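Uncharacterized protein (Vanderwaltozyma polyspora, PDB 5THE) is a budding yeast Argonaute, deposited as its C-terminal lobe with bound RNA, and probably uses a short RNA as guide to select RNA targets for cleavage. Local coordinates at residues Met95-Asp109 / Trp220-Val234. Residues are numbered along the deposited sequence; the frame is centred on the assembly and turned at random.
Sequences MESELDISMDKFASD and WDNFKKNSIQYNSNV. With nucleotides of chain B.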
loop_
_atom_site.group_PDB
_atom_site.type_symbol
_atom_site.label_atom_id
_atom_site.label_comp_id
_atom_site.label_asym_id
_atom_site.label_seq_id
_atom_site.Cartn_x
_atom_site.Cartn_y
_atom_site.Cartn_z
ATOM N N MET A 95 13.138 -16.917 27.487
ATOM C CA MET A 95 12.961 -16.153 26.254
ATOM C C MET A 95 14.125 -16.364 25.300
ATOM O O MET A 95 13.929 -16.449 24.081
ATOM C CB MET A 95 12.800 -14.663 26.574
ATOM C CG MET A 95 12.556 -13.773 25.353
ATOM S SD MET A 95 14.084 -13.341 24.484
ATOM C CE MET A 95 14.773 -12.089 25.569
ATOM N N GLU A 96 15.345 -16.414 25.837
ATOM C CA GLU A 96 16.526 -16.455 24.985
ATOM C C GLU A 96 16.480 -17.651 24.042
ATOM O O GLU A 96 16.620 -17.496 22.824
ATOM C CB GLU A 96 17.786 -16.489 25.842
ATOM C CG GLU A 96 19.059 -16.579 25.023
ATOM C CD GLU A 96 20.270 -16.924 25.867
ATOM O OE1 GLU A 96 20.284 -16.575 27.069
ATOM O OE2 GLU A 96 21.207 -17.549 25.322
ATOM N N SER A 97 16.262 -18.853 24.586
ATOM C CA SER A 97 16.216 -20.036 23.727
ATOM C C SER A 97 14.903 -20.118 22.958
ATOM O O SER A 97 14.876 -20.624 21.832
ATOM C CB SER A 97 16.447 -21.311 24.550
ATOM O OG SER A 97 15.504 -21.418 25.596
ATOM N N GLU A 98 13.813 -19.608 23.526
ATOM C CA GLU A 98 12.573 -19.560 22.765
ATOM C C GLU A 98 12.714 -18.662 21.543
ATOM O O GLU A 98 12.208 -18.988 20.463
ATOM C CB GLU A 98 11.420 -19.109 23.655
ATOM C CG GLU A 98 10.763 -20.268 24.400
ATOM C CD GLU A 98 9.666 -19.827 25.356
ATOM O OE1 GLU A 98 9.296 -18.633 25.347
ATOM O OE2 GLU A 98 9.178 -20.683 26.124
ATOM N N LEU A 99 13.430 -17.549 21.680
ATOM C CA LEU A 99 13.646 -16.677 20.533
ATOM C C LEU A 99 14.569 -17.326 19.507
ATOM O O LEU A 99 14.325 -17.216 18.308
ATOM C CB LEU A 99 14.195 -15.327 20.992
ATOM C CG LEU A 99 14.491 -14.280 19.917
ATOM C CD1 LEU A 99 13.271 -14.056 19.017
ATOM C CD2 LEU A 99 14.927 -12.970 20.594
ATOM N N ASP A 100 15.631 -18.010 19.957
ATOM C CA ASP A 100 16.471 -18.776 19.037
ATOM C C ASP A 100 15.655 -19.798 18.260
ATOM O O ASP A 100 15.813 -19.949 17.036
ATOM C CB ASP A 100 17.581 -19.486 19.807
ATOM C CG ASP A 100 18.606 -18.527 20.335
ATOM O OD1 ASP A 100 18.866 -17.518 19.642
ATOM O OD2 ASP A 100 19.141 -18.766 21.437
ATOM N N ILE A 101 14.795 -20.527 18.965
ATOM C CA ILE A 101 13.958 -21.529 18.316
ATOM C C ILE A 101 13.040 -20.869 17.288
ATOM O O ILE A 101 12.908 -21.344 16.154
ATOM C CB ILE A 101 13.171 -22.318 19.377
ATOM C CG1 ILE A 101 14.148 -23.211 20.151
ATOM C CG2 ILE A 101 12.058 -23.126 18.732
ATOM C CD1 ILE A 101 13.633 -23.696 21.485
ATOM N N SER A 102 12.411 -19.753 17.662
ATOM C CA SER A 102 11.501 -19.080 16.736
ATOM C C SER A 102 12.241 -18.553 15.512
ATOM O O SER A 102 11.714 -18.604 14.398
ATOM C CB SER A 102 10.771 -17.943 17.446
ATOM O OG SER A 102 9.825 -18.462 18.353
ATOM N N MET A 103 13.464 -18.045 15.703
ATOM C CA MET A 103 14.246 -17.546 14.579
ATOM C C MET A 103 14.614 -18.676 13.631
ATOM O O MET A 103 14.629 -18.496 12.407
ATOM C CB MET A 103 15.514 -16.853 15.087
ATOM C CG MET A 103 15.256 -15.531 15.811
ATOM S SD MET A 103 14.384 -14.340 14.778
ATOM C CE MET A 103 15.717 -13.824 13.688
ATOM N N ASP A 104 14.899 -19.852 14.180
ATOM C CA ASP A 104 15.265 -20.978 13.331
ATOM C C ASP A 104 14.060 -21.510 12.573
ATOM O O ASP A 104 14.156 -21.841 11.383
ATOM C CB ASP A 104 15.893 -22.086 14.171
ATOM C CG ASP A 104 16.468 -23.191 13.314
ATOM O OD1 ASP A 104 17.582 -22.996 12.790
ATOM O OD2 ASP A 104 15.808 -24.238 13.153
ATOM N N LYS A 105 12.923 -21.624 13.252
ATOM C CA LYS A 105 11.710 -22.048 12.568
ATOM C C LYS A 105 11.308 -21.031 11.503
ATOM O O LYS A 105 10.882 -21.404 10.404
ATOM C CB LYS A 105 10.597 -22.259 13.592
ATOM C CG LYS A 105 9.211 -22.469 13.009
ATOM C CD LYS A 105 8.920 -23.924 12.743
ATOM C CE LYS A 105 7.418 -24.158 12.633
ATOM N NZ LYS A 105 6.728 -23.093 11.853
ATOM N N PHE A 106 11.449 -19.738 11.809
ATOM C CA PHE A 106 11.166 -18.702 10.822
ATOM C C PHE A 106 12.006 -18.892 9.560
ATOM O O PHE A 106 11.468 -18.945 8.446
ATOM C CB PHE A 106 11.416 -17.312 11.419
ATOM C CG PHE A 106 11.165 -16.197 10.447
ATOM C CD1 PHE A 106 9.879 -15.746 10.214
ATOM C CD2 PHE A 106 12.213 -15.617 9.749
ATOM C CE1 PHE A 106 9.636 -14.714 9.303
ATOM C CE2 PHE A 106 11.986 -14.593 8.836
ATOM C CZ PHE A 106 10.695 -14.137 8.617
ATOM N N ALA A 107 13.334 -18.990 9.716
ATOM C CA ALA A 107 14.204 -19.102 8.551
ATOM C C ALA A 107 13.816 -20.300 7.684
ATOM O O ALA A 107 13.716 -20.187 6.457
ATOM C CB ALA A 107 15.666 -19.196 8.985
ATOM N N SER A 108 13.564 -21.453 8.302
ATOM C CA SER A 108 13.263 -22.628 7.485
ATOM C C SER A 108 11.858 -22.543 6.900
ATOM O O SER A 108 11.634 -22.966 5.761
ATOM C CB SER A 108 13.449 -23.910 8.294
ATOM O OG SER A 108 12.573 -23.944 9.397
ATOM N N ASP A 109 10.902 -21.986 7.652
ATOM C CA ASP A 109 9.567 -21.749 7.104
ATOM C C ASP A 109 9.628 -20.928 5.818
ATOM O O ASP A 109 9.028 -21.292 4.800
ATOM C CB ASP A 109 8.687 -21.030 8.129
ATOM C CG ASP A 109 8.020 -21.979 9.114
ATOM O OD1 ASP A 109 8.127 -23.208 8.933
ATOM O OD2 ASP A 109 7.364 -21.486 10.065
ATOM N N TRP A 220 6.259 -10.213 20.210
ATOM C CA TRP A 220 6.807 -11.481 20.682
ATOM C C TRP A 220 5.718 -12.503 20.991
ATOM O O TRP A 220 5.866 -13.686 20.665
ATOM C CB TRP A 220 7.668 -11.230 21.924
ATOM C CG TRP A 220 8.246 -12.463 22.574
ATOM C CD1 TRP A 220 8.223 -12.761 23.906
ATOM C CD2 TRP A 220 8.920 -13.563 21.931
ATOM N NE1 TRP A 220 8.851 -13.958 24.138
ATOM C CE2 TRP A 220 9.290 -14.473 22.946
ATOM C CE3 TRP A 220 9.256 -13.862 20.607
ATOM C CZ2 TRP A 220 9.976 -15.663 22.678
ATOM C CZ3 TRP A 220 9.932 -15.058 20.340
ATOM C CH2 TRP A 220 10.288 -15.937 21.376
ATOM N N ASP A 221 4.619 -12.084 21.628
ATOM C CA ASP A 221 3.589 -13.075 21.952
ATOM C C ASP A 221 2.943 -13.652 20.702
ATOM O O ASP A 221 2.385 -14.753 20.762
ATOM C CB ASP A 221 2.517 -12.495 22.878
ATOM C CG ASP A 221 3.028 -12.307 24.309
ATOM O OD1 ASP A 221 4.005 -12.988 24.689
ATOM O OD2 ASP A 221 2.453 -11.481 25.055
ATOM N N ASN A 222 3.045 -12.961 19.569
ATOM C CA ASN A 222 2.620 -13.547 18.306
ATOM C C ASN A 222 3.712 -14.422 17.710
ATOM O O ASN A 222 3.478 -15.592 17.382
ATOM C CB ASN A 222 2.247 -12.451 17.309
ATOM C CG ASN A 222 1.043 -11.665 17.728
ATOM O OD1 ASN A 222 0.183 -12.165 18.449
ATOM N ND2 ASN A 222 0.967 -10.415 17.272
ATOM N N PHE A 223 4.905 -13.846 17.545
ATOM C CA PHE A 223 6.010 -14.534 16.884
ATOM C C PHE A 223 6.310 -15.862 17.559
ATOM O O PHE A 223 6.531 -16.877 16.886
ATOM C CB PHE A 223 7.246 -13.626 16.904
ATOM C CG PHE A 223 8.417 -14.148 16.113
ATOM C CD1 PHE A 223 8.228 -14.742 14.874
ATOM C CD2 PHE A 223 9.714 -14.016 16.597
ATOM C CE1 PHE A 223 9.310 -15.218 14.147
ATOM C CE2 PHE A 223 10.807 -14.482 15.865
ATOM C CZ PHE A 223 10.598 -15.083 14.639
ATOM N N LYS A 224 6.294 -15.879 18.894
ATOM C CA LYS A 224 6.666 -17.069 19.653
ATOM C C LYS A 224 5.740 -18.257 19.405
ATOM O O LYS A 224 6.085 -19.375 19.797
ATOM C CB LYS A 224 6.706 -16.731 21.150
ATOM C CG LYS A 224 5.353 -16.720 21.818
ATOM C CD LYS A 224 5.430 -16.065 23.194
ATOM C CE LYS A 224 6.643 -16.547 23.977
ATOM N NZ LYS A 224 6.651 -18.022 24.160
ATOM N N LYS A 225 4.581 -18.057 18.770
ATOM C CA LYS A 225 3.704 -19.185 18.470
ATOM C C LYS A 225 4.266 -20.077 17.369
ATOM O O LYS A 225 3.812 -21.212 17.219
ATOM C CB LYS A 225 2.312 -18.694 18.054
ATOM C CG LYS A 225 1.582 -17.860 19.100
ATOM C CD LYS A 225 0.342 -17.245 18.482
ATOM C CE LYS A 225 -0.319 -16.280 19.438
ATOM N NZ LYS A 225 -1.540 -15.630 18.891
ATOM N N ASN A 226 5.223 -19.586 16.588
ATOM C CA ASN A 226 5.886 -20.384 15.552
ATOM C C ASN A 226 4.904 -20.887 14.495
ATOM O O ASN A 226 4.984 -22.028 14.039
ATOM C CB ASN A 226 6.668 -21.545 16.172
ATOM C CG ASN A 226 7.726 -21.063 17.138
ATOM O OD1 ASN A 226 8.366 -20.040 16.892
ATOM N ND2 ASN A 226 7.906 -21.780 18.249
ATOM N N SER A 227 3.987 -20.024 14.079
ATOM C CA SER A 227 3.007 -20.375 13.058
ATOM C C SER A 227 3.572 -20.111 11.664
ATOM O O SER A 227 4.068 -19.014 11.380
ATOM C CB SER A 227 1.720 -19.580 13.279
ATOM O OG SER A 227 1.084 -19.313 12.047
ATOM N N ILE A 228 3.480 -21.120 10.791
ATOM C CA ILE A 228 3.979 -20.968 9.428
ATOM C C ILE A 228 3.205 -19.878 8.702
ATOM O O ILE A 228 3.763 -19.132 7.887
ATOM C CB ILE A 228 3.930 -22.319 8.677
ATOM C CG1 ILE A 228 4.509 -22.190 7.267
ATOM C CG2 ILE A 228 2.519 -22.829 8.523
ATOM C CD1 ILE A 228 5.951 -22.499 7.144
ATOM N N GLN A 229 1.908 -19.768 8.974
ATOM C CA GLN A 229 1.121 -18.719 8.340
ATOM C C GLN A 229 1.592 -17.334 8.785
ATOM O O GLN A 229 1.744 -16.422 7.960
ATOM C CB GLN A 229 -0.362 -18.927 8.662
ATOM C CG GLN A 229 -1.292 -17.806 8.207
ATOM C CD GLN A 229 -1.628 -17.860 6.721
ATOM O OE1 GLN A 229 -0.740 -17.914 5.867
ATOM N NE2 GLN A 229 -2.920 -17.844 6.409
ATOM N N TYR A 230 1.822 -17.157 10.089
ATOM C CA TYR A 230 2.351 -15.888 10.584
ATOM C C TYR A 230 3.703 -15.584 9.955
ATOM O O TYR A 230 3.960 -14.463 9.494
ATOM C CB TYR A 230 2.458 -15.955 12.110
ATOM C CG TYR A 230 3.038 -14.734 12.776
ATOM C CD1 TYR A 230 4.418 -14.561 12.901
ATOM C CD2 TYR A 230 2.211 -13.769 13.310
ATOM C CE1 TYR A 230 4.943 -13.453 13.533
ATOM C CE2 TYR A 230 2.729 -12.665 13.926
ATOM C CZ TYR A 230 4.088 -12.507 14.034
ATOM O OH TYR A 230 4.577 -11.397 14.678
ATOM N N ASN A 231 4.586 -16.586 9.923
ATOM C CA ASN A 231 5.911 -16.380 9.356
ATOM C C ASN A 231 5.833 -16.053 7.878
ATOM O O ASN A 231 6.573 -15.193 7.393
ATOM C CB ASN A 231 6.778 -17.613 9.602
ATOM C CG ASN A 231 7.126 -17.768 11.065
ATOM O OD1 ASN A 231 6.953 -16.829 11.856
ATOM N ND2 ASN A 231 7.616 -18.936 11.438
ATOM N N SER A 232 4.943 -16.730 7.144
ATOM C CA SER A 232 4.783 -16.443 5.723
ATOM C C SER A 232 4.321 -15.008 5.502
ATOM O O SER A 232 4.789 -14.328 4.579
ATOM C CB SER A 232 3.786 -17.418 5.095
ATOM O OG SER A 232 4.159 -18.760 5.341
ATOM N N ASN A 233 3.386 -14.530 6.324
ATOM C CA ASN A 233 2.917 -13.157 6.174
ATOM C C ASN A 233 4.019 -12.159 6.500
ATOM O O ASN A 233 4.189 -11.167 5.786
ATOM C CB ASN A 233 1.691 -12.924 7.058
ATOM C CG ASN A 233 0.464 -13.671 6.546
ATOM O OD1 ASN A 233 0.419 -14.082 5.396
ATOM N ND2 ASN A 233 -0.525 -13.848 7.403
ATOM N N VAL A 234 4.768 -12.409 7.581
ATOM C CA VAL A 234 5.847 -11.509 7.978
ATOM C C VAL A 234 6.833 -11.329 6.834
ATOM O O VAL A 234 7.233 -10.206 6.505
ATOM C CB VAL A 234 6.548 -12.035 9.246
ATOM C CG1 VAL A 234 7.908 -11.349 9.430
ATOM C CG2 VAL A 234 5.658 -11.814 10.489
ATOM P P A B 2 2.518 -8.133 14.800
ATOM O OP1 A B 2 1.205 -7.707 15.347
ATOM O OP2 A B 2 3.270 -9.279 15.400
ATOM O "O5'" A B 2 2.336 -8.403 13.243
ATOM C "C5'" A B 2 3.466 -8.480 12.370
ATOM C "C4'" A B 2 3.110 -9.183 11.091
ATOM O "O4'" A B 2 2.849 -10.575 11.372
ATOM C "C3'" A B 2 1.837 -8.714 10.412
ATOM O "O3'" A B 2 2.030 -7.552 9.660
ATOM C "C2'" A B 2 1.444 -9.926 9.580
ATOM O "O2'" A B 2 2.296 -10.041 8.450
ATOM C "C1'" A B 2 1.801 -11.048 10.544
ATOM N N9 A B 2 0.690 -11.418 11.444
ATOM C C8 A B 2 0.377 -10.835 12.647
ATOM N N7 A B 2 -0.625 -11.391 13.266
ATOM C C5 A B 2 -0.977 -12.436 12.416
ATOM C C6 A B 2 -1.974 -13.401 12.516
ATOM N N6 A B 2 -2.797 -13.438 13.565
ATOM N N1 A B 2 -2.086 -14.300 11.501
ATOM C C2 A B 2 -1.227 -14.207 10.471
ATOM N N3 A B 2 -0.235 -13.328 10.262
ATOM C C4 A B 2 -0.180 -12.467 11.284
ATOM P P A B 3 0.835 -6.502 9.512
ATOM O OP1 A B 3 1.476 -5.382 8.758
ATOM O OP2 A B 3 0.195 -6.254 10.838
ATOM O "O5'" A B 3 -0.220 -7.258 8.583
ATOM C "C5'" A B 3 0.135 -7.619 7.258
ATOM C "C4'" A B 3 -0.870 -8.563 6.658
ATOM O "O4'" A B 3 -0.843 -9.848 7.332
ATOM C "C3'" A B 3 -2.320 -8.132 6.758
ATOM O "O3'" A B 3 -2.640 -7.180 5.775
ATOM C "C2'" A B 3 -3.057 -9.448 6.581
ATOM O "O2'" A B 3 -3.077 -9.826 5.209
ATOM C "C1'" A B 3 -2.139 -10.402 7.351
ATOM N N9 A B 3 -2.580 -10.466 8.743
ATOM C C8 A B 3 -2.329 -9.553 9.745
ATOM N N7 A B 3 -2.918 -9.866 10.874
ATOM C C5 A B 3 -3.586 -11.042 10.584
ATOM C C6 A B 3 -4.390 -11.847 11.380
ATOM N N6 A B 3 -4.627 -11.556 12.672
ATOM N N1 A B 3 -4.912 -12.944 10.792
ATOM C C2 A B 3 -4.639 -13.184 9.493
ATOM N N3 A B 3 -3.898 -12.487 8.625
ATOM C C4 A B 3 -3.404 -11.417 9.263
HETATM O O HOH W 1 9.569 -15.608 26.574
HETATM O O HOH W 2 8.825 -19.131 14.216
HETATM O O HOH W 3 9.824 -20.563 20.270
#
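Trp220 and Phe223 sit as knobs in holes along helix 95-109, packing together two helical elements beside the parallel sheet of the Rossmann-like MID domain of Argonaute. The Trp220 indole lies among Met95, Glu98, Leu99 and Ser102, with CZ3 3.7 Å from Leu99 CD1. Ser102 CB rests over one face of the Phe223 ring as a CH-pi contact, while Met103 SD meets its edge, 3.7 Å from CE2. Met103 and Phe223 both continue onto Leu188 of strand 185-191. Farther along, a chi1 of 179° carries the Phe106 ring toward helix 228-234, where the edge atom CD1 meets Asn231 CG at 3.5 Å, ring and amide planes 79° apart. Phe106 CE1 approaches Val234 CG1 obliquely.

Polar bonds gather at and around the turn after Phe223. Ser102 OG donates to a lone pair of Asn226 OD1 at 2.6 Å, in the carbonyl plane. Lys105 NZ bonds Asn226 O at 3.0 Å from above its carbonyl plane and forms a salt bridge, modelled very short, with Asp109 OD2. Asn231 ND2 reaches that same carboxylate oxygen, on its anti side, at 2.9 Å. An alanine in place of Asp109 would probably leave the Asn231 amide without its acceptor and freer to turn, and the Lys105 ammonium without its charge mate. Glu98 OE1 forms a salt bridge with Lys224 NZ.

On segment 220-234, Asn222 ND2 donates to phosphate oxygen OP2 of nucleotide A2 of chain B at 3.2 Å, nearly straight at 179°; Tyr230 OH also lies near OP2, its place less certain. Near Met95, a water accepts from Trp220 NE1 at 3.0 Å and donates to Glu98 OE1.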